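Local coordinates for protein NAD-dependent aldehyde dehydrogenase (Burkholderia multivorans, PDB 5UJU) that probably oxidises aldehydes to carboxylic acids with NAD+ as the hydride acceptor, at residues 124-138 against 152-165. Numbering follows the deposited sequence.
Sequences LEILARLNRASFEIA and AFQAGGPHAQDRAL
Over one face of the Phe135 ring sits CE1 of Phe153, 3.8 Å above the plane and close to its centre, the two ring planes being inclined by 45°. The Phe153 ring in turn carries Pro158 CD over one face, toward the rim, and Ala138 CB at its edge. The two rings lie at the kinked end of an antiparallel pair of helices in the aldehyde dehydrogenase fold: 124-132 and 158-165 run side by side at 174°, while the helical segments 134-138 and 152-156, set off by the breaks at Ala133 and Gly157, cross at 105°. Phe153 also reaches Ser134, its CE1 coming within 3.6 Å of Ser134 CB, because its CG points opposite the backbone N.

Beyond Ser134, the buried amide of Gln161 ties the helices together at the break. Its plane stands almost perpendicular to that of Asn131, whose ND2 donates to Gln161 OE1 at 2.9 Å. On the other branch, Gln161 NE2 donates to Ser134 OG over 3.3 Å, with OG in the amide plane. Farther along, Leu127 puts CD2 against Ala164 CB at 3.5 Å, and Phe226 of helix 217-230 touches both side chains. Ser134 OG in turn donates a hydrogen bond to Asn131 O at 2.7 Å, and that carbonyl also accepts from Ser134 N.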
loop_
_atom_site.group_PDB
_atom_site.type_symbol
_atom_site.label_atom_id
_atom_site.label_comp_id
_atom_site.label_asym_id
_atom_site.label_seq_id
_atom_site.Cartn_x
_atom_site.Cartn_y
_atom_site.Cartn_z
ATOM N N LEU A 124 -12.978 13.729 -13.214
ATOM C CA LEU A 124 -14.237 13.289 -13.809
ATOM C C LEU A 124 -14.559 14.074 -15.067
ATOM O O LEU A 124 -15.141 13.525 -16.012
ATOM C CB LEU A 124 -15.378 13.412 -12.800
ATOM C CG LEU A 124 -15.177 12.577 -11.533
ATOM C CD1 LEU A 124 -16.231 12.893 -10.451
ATOM C CD2 LEU A 124 -15.151 11.098 -11.872
ATOM N N GLU A 125 -14.192 15.353 -15.099
ATOM C CA GLU A 125 -14.404 16.153 -16.296
ATOM C C GLU A 125 -13.507 15.688 -17.434
ATOM O O GLU A 125 -13.949 15.625 -18.589
ATOM C CB GLU A 125 -14.176 17.633 -15.982
ATOM C CG GLU A 125 -14.225 18.555 -17.195
ATOM C CD GLU A 125 -15.598 18.653 -17.855
ATOM O OE1 GLU A 125 -16.622 18.333 -17.210
ATOM O OE2 GLU A 125 -15.643 19.067 -19.035
ATOM N N ILE A 126 -12.244 15.374 -17.135
ATOM C CA ILE A 126 -11.365 14.819 -18.159
ATOM C C ILE A 126 -11.991 13.556 -18.755
ATOM O O ILE A 126 -12.046 13.390 -19.978
ATOM C CB ILE A 126 -9.966 14.534 -17.584
ATOM C CG1 ILE A 126 -9.260 15.839 -17.161
ATOM C CG2 ILE A 126 -9.140 13.697 -18.585
ATOM C CD1 ILE A 126 -7.990 15.619 -16.348
ATOM N N LEU A 127 -12.501 12.663 -17.892
ATOM C CA LEU A 127 -13.115 11.414 -18.364
ATOM C C LEU A 127 -14.320 11.678 -19.263
ATOM O O LEU A 127 -14.514 10.987 -20.273
ATOM C CB LEU A 127 -13.508 10.532 -17.175
ATOM C CG LEU A 127 -12.292 9.980 -16.416
ATOM C CD1 LEU A 127 -12.691 9.081 -15.259
ATOM C CD2 LEU A 127 -11.430 9.229 -17.398
ATOM N N ALA A 128 -15.137 12.676 -18.917
ATOM C CA ALA A 128 -16.268 13.025 -19.764
ATOM C C ALA A 128 -15.795 13.431 -21.151
ATOM O O ALA A 128 -16.372 13.013 -22.159
ATOM C CB ALA A 128 -17.079 14.158 -19.119
ATOM N N ARG A 129 -14.722 14.224 -21.221
ATOM C CA ARG A 129 -14.220 14.669 -22.515
ATOM C C ARG A 129 -13.529 13.534 -23.262
ATOM O O ARG A 129 -13.590 13.469 -24.494
ATOM C CB ARG A 129 -13.275 15.852 -22.329
ATOM C CG ARG A 129 -13.932 17.036 -21.611
ATOM C CD ARG A 129 -13.194 18.344 -21.846
ATOM N NE ARG A 129 -13.757 19.425 -21.037
ATOM C CZ ARG A 129 -13.288 20.668 -21.016
ATOM N NH1 ARG A 129 -12.244 21.006 -21.772
ATOM N NH2 ARG A 129 -13.865 21.572 -20.242
ATOM N N LEU A 130 -12.850 12.650 -22.545
ATOM C CA LEU A 130 -12.264 11.498 -23.214
ATOM C C LEU A 130 -13.349 10.649 -23.865
ATOM O O LEU A 130 -13.196 10.216 -25.012
ATOM C CB LEU A 130 -11.445 10.677 -22.226
ATOM C CG LEU A 130 -10.167 11.314 -21.675
ATOM C CD1 LEU A 130 -9.576 10.392 -20.620
ATOM C CD2 LEU A 130 -9.176 11.537 -22.798
ATOM N N ASN A 131 -14.483 10.456 -23.174
ATOM C CA ASN A 131 -15.584 9.710 -23.781
ATOM C C ASN A 131 -16.062 10.379 -25.063
ATOM O O ASN A 131 -16.312 9.699 -26.066
ATOM C CB ASN A 131 -16.748 9.554 -22.803
ATOM C CG ASN A 131 -17.839 8.657 -23.353
ATOM O OD1 ASN A 131 -18.991 9.056 -23.458
ATOM N ND2 ASN A 131 -17.474 7.427 -23.694
ATOM N N ARG A 132 -16.187 11.714 -25.060
ATOM C CA ARG A 132 -16.596 12.397 -26.284
ATOM C C ARG A 132 -15.583 12.238 -27.408
ATOM O O ARG A 132 -15.962 12.344 -28.577
ATOM C CB ARG A 132 -16.839 13.889 -26.035
ATOM C CG ARG A 132 -18.060 14.186 -25.186
ATOM C CD ARG A 132 -18.407 15.673 -25.245
ATOM N NE ARG A 132 -17.754 16.423 -24.172
ATOM C CZ ARG A 132 -18.210 16.509 -22.927
ATOM N NH1 ARG A 132 -19.336 15.891 -22.585
ATOM N NH2 ARG A 132 -17.540 17.213 -22.025
ATOM N N ALA A 133 -14.312 11.994 -27.085
ATOM C CA ALA A 133 -13.266 11.770 -28.077
ATOM C C ALA A 133 -13.056 10.289 -28.389
ATOM O O ALA A 133 -12.016 9.927 -28.958
ATOM C CB ALA A 133 -11.943 12.386 -27.600
ATOM N N SER A 134 -14.028 9.431 -28.054
ATOM C CA SER A 134 -13.805 7.988 -28.121
ATOM C C SER A 134 -13.490 7.532 -29.536
ATOM O O SER A 134 -12.683 6.616 -29.729
ATOM C CB SER A 134 -15.020 7.227 -27.587
ATOM O OG SER A 134 -15.075 7.286 -26.175
ATOM N N PHE A 135 -14.133 8.134 -30.538
ATOM C CA PHE A 135 -13.871 7.719 -31.912
ATOM C C PHE A 135 -12.465 8.113 -32.344
ATOM O O PHE A 135 -11.756 7.312 -32.958
ATOM C CB PHE A 135 -14.919 8.299 -32.854
ATOM C CG PHE A 135 -16.203 7.521 -32.870
ATOM C CD1 PHE A 135 -16.289 6.318 -33.559
ATOM C CD2 PHE A 135 -17.325 7.993 -32.206
ATOM C CE1 PHE A 135 -17.467 5.592 -33.575
ATOM C CE2 PHE A 135 -18.506 7.281 -32.225
ATOM C CZ PHE A 135 -18.576 6.076 -32.906
ATOM N N GLU A 136 -12.047 9.351 -32.044
ATOM C CA GLU A 136 -10.677 9.761 -32.348
ATOM C C GLU A 136 -9.664 8.863 -31.651
ATOM O O GLU A 136 -8.663 8.450 -32.249
ATOM C CB GLU A 136 -10.462 11.216 -31.929
ATOM C CG GLU A 136 -9.020 11.663 -32.008
ATOM C CD GLU A 136 -8.795 13.064 -31.428
ATOM O OE1 GLU A 136 -9.736 13.629 -30.854
ATOM O OE2 GLU A 136 -7.680 13.588 -31.568
ATOM N N ILE A 137 -9.908 8.556 -30.377
ATOM C CA ILE A 137 -9.031 7.667 -29.623
ATOM C C ILE A 137 -9.077 6.240 -30.190
ATOM O O ILE A 137 -8.046 5.560 -30.284
ATOM C CB ILE A 137 -9.415 7.720 -28.133
ATOM C CG1 ILE A 137 -9.091 9.112 -27.561
ATOM C CG2 ILE A 137 -8.700 6.635 -27.332
ATOM C CD1 ILE A 137 -9.622 9.348 -26.153
ATOM N N ALA A 138 -10.252 5.775 -30.607
ATOM C CA ALA A 138 -10.337 4.420 -31.159
ATOM C C ALA A 138 -9.423 4.256 -32.370
ATOM O O ALA A 138 -8.673 3.275 -32.469
ATOM C CB ALA A 138 -11.779 4.090 -31.531
ATOM N N ALA A 152 -10.744 -1.712 -30.529
ATOM C CA ALA A 152 -10.015 -0.471 -30.295
ATOM C C ALA A 152 -10.926 0.574 -29.664
ATOM O O ALA A 152 -10.536 1.253 -28.710
ATOM C CB ALA A 152 -9.421 0.036 -31.607
ATOM N N PHE A 153 -12.171 0.657 -30.133
ATOM C CA PHE A 153 -13.137 1.579 -29.544
ATOM C C PHE A 153 -13.466 1.198 -28.102
ATOM O O PHE A 153 -13.332 2.013 -27.186
ATOM C CB PHE A 153 -14.408 1.602 -30.397
ATOM C CG PHE A 153 -15.462 2.543 -29.885
ATOM C CD1 PHE A 153 -15.462 3.886 -30.266
ATOM C CD2 PHE A 153 -16.447 2.093 -29.021
ATOM C CE1 PHE A 153 -16.427 4.762 -29.788
ATOM C CE2 PHE A 153 -17.418 2.964 -28.538
ATOM C CZ PHE A 153 -17.405 4.304 -28.918
ATOM N N GLN A 154 -13.895 -0.043 -27.878
ATOM C CA GLN A 154 -14.311 -0.449 -26.539
ATOM C C GLN A 154 -13.135 -0.456 -25.573
ATOM O O GLN A 154 -13.161 0.221 -24.537
ATOM C CB GLN A 154 -14.968 -1.822 -26.587
ATOM C CG GLN A 154 -16.192 -1.876 -27.446
ATOM C CD GLN A 154 -17.025 -3.111 -27.159
ATOM O OE1 GLN A 154 -16.535 -4.080 -26.574
ATOM N NE2 GLN A 154 -18.295 -3.073 -27.552
ATOM N N ALA A 155 -12.085 -1.209 -25.902
ATOM C CA ALA A 155 -10.947 -1.308 -24.994
ATOM C C ALA A 155 -10.175 0.002 -24.898
ATOM O O ALA A 155 -9.632 0.322 -23.837
ATOM C CB ALA A 155 -10.021 -2.446 -25.435
ATOM N N GLY A 156 -10.100 0.775 -25.981
ATOM C CA GLY A 156 -9.355 2.016 -25.909
ATOM C C GLY A 156 -10.166 3.172 -25.361
ATOM O O GLY A 156 -9.601 4.089 -24.760
ATOM N N GLY A 157 -11.491 3.135 -25.528
ATOM C CA GLY A 157 -12.348 4.222 -25.112
ATOM C C GLY A 157 -13.155 3.869 -23.875
ATOM O O GLY A 157 -12.623 3.795 -22.768
ATOM N N PRO A 158 -14.457 3.620 -24.055
ATOM C CA PRO A 158 -15.349 3.385 -22.897
ATOM C C PRO A 158 -14.841 2.432 -21.821
ATOM O O PRO A 158 -14.952 2.762 -20.635
ATOM C CB PRO A 158 -16.615 2.843 -23.574
ATOM C CG PRO A 158 -16.645 3.542 -24.879
ATOM C CD PRO A 158 -15.209 3.758 -25.310
ATOM N N HIS A 159 -14.301 1.260 -22.181
ATOM C CA HIS A 159 -13.853 0.330 -21.139
ATOM C C HIS A 159 -12.652 0.883 -20.378
ATOM O O HIS A 159 -12.554 0.709 -19.155
ATOM C CB HIS A 159 -13.523 -1.041 -21.740
ATOM C CG HIS A 159 -14.725 -1.811 -22.190
ATOM N ND1 HIS A 159 -14.636 -3.077 -22.727
ATOM C CD2 HIS A 159 -16.041 -1.499 -22.182
ATOM C CE1 HIS A 159 -15.844 -3.506 -23.044
ATOM N NE2 HIS A 159 -16.715 -2.568 -22.720
ATOM N N ALA A 160 -11.733 1.563 -21.081
ATOM C CA ALA A 160 -10.618 2.210 -20.395
ATOM C C ALA A 160 -11.118 3.341 -19.518
ATOM O O ALA A 160 -10.644 3.517 -18.387
ATOM C CB ALA A 160 -9.593 2.741 -21.398
ATOM N N GLN A 161 -12.084 4.110 -20.030
ATOM C CA GLN A 161 -12.695 5.173 -19.243
ATOM C C GLN A 161 -13.412 4.609 -18.017
ATOM O O GLN A 161 -13.342 5.193 -16.930
ATOM C CB GLN A 161 -13.635 5.977 -20.143
ATOM C CG GLN A 161 -12.888 6.688 -21.277
ATOM C CD GLN A 161 -13.701 6.818 -22.539
ATOM O OE1 GLN A 161 -14.911 6.589 -22.538
ATOM N NE2 GLN A 161 -13.042 7.200 -23.630
ATOM N N ASP A 162 -14.067 3.449 -18.166
ATOM C CA ASP A 162 -14.610 2.734 -17.006
ATOM C C ASP A 162 -13.535 2.486 -15.947
ATOM O O ASP A 162 -13.741 2.745 -14.756
ATOM C CB ASP A 162 -15.217 1.394 -17.439
ATOM C CG ASP A 162 -16.554 1.532 -18.135
ATOM O OD1 ASP A 162 -17.228 2.568 -17.965
ATOM O OD2 ASP A 162 -16.929 0.579 -18.863
ATOM N N ARG A 163 -12.387 1.951 -16.365
ATOM C CA ARG A 163 -11.327 1.610 -15.415
ATOM C C ARG A 163 -10.715 2.861 -14.799
ATOM O O ARG A 163 -10.293 2.846 -13.636
ATOM C CB ARG A 163 -10.248 0.760 -16.102
ATOM C CG ARG A 163 -10.661 -0.702 -16.397
ATOM C CD ARG A 163 -10.812 -1.515 -15.106
ATOM N NE ARG A 163 -11.220 -2.906 -15.355
ATOM C CZ ARG A 163 -11.380 -3.834 -14.407
ATOM N NH1 ARG A 163 -11.185 -3.535 -13.123
ATOM N NH2 ARG A 163 -11.748 -5.072 -14.739
ATOM N N ALA A 164 -10.607 3.938 -15.578
ATOM C CA ALA A 164 -10.179 5.214 -15.007
ATOM C C ALA A 164 -11.167 5.685 -13.946
ATOM O O ALA A 164 -10.778 6.044 -12.832
ATOM C CB ALA A 164 -10.024 6.257 -16.116
ATOM N N LEU A 165 -12.465 5.631 -14.261
ATOM C CA LEU A 165 -13.481 6.084 -13.317
ATOM C C LEU A 165 -13.491 5.221 -12.062
ATOM O O LEU A 165 -13.671 5.725 -10.944
ATOM C CB LEU A 165 -14.854 6.042 -13.988
ATOM C CG LEU A 165 -15.994 6.526 -13.081
ATOM C CD1 LEU A 165 -15.999 8.015 -13.015
ATOM C CD2 LEU A 165 -17.338 6.023 -13.538
#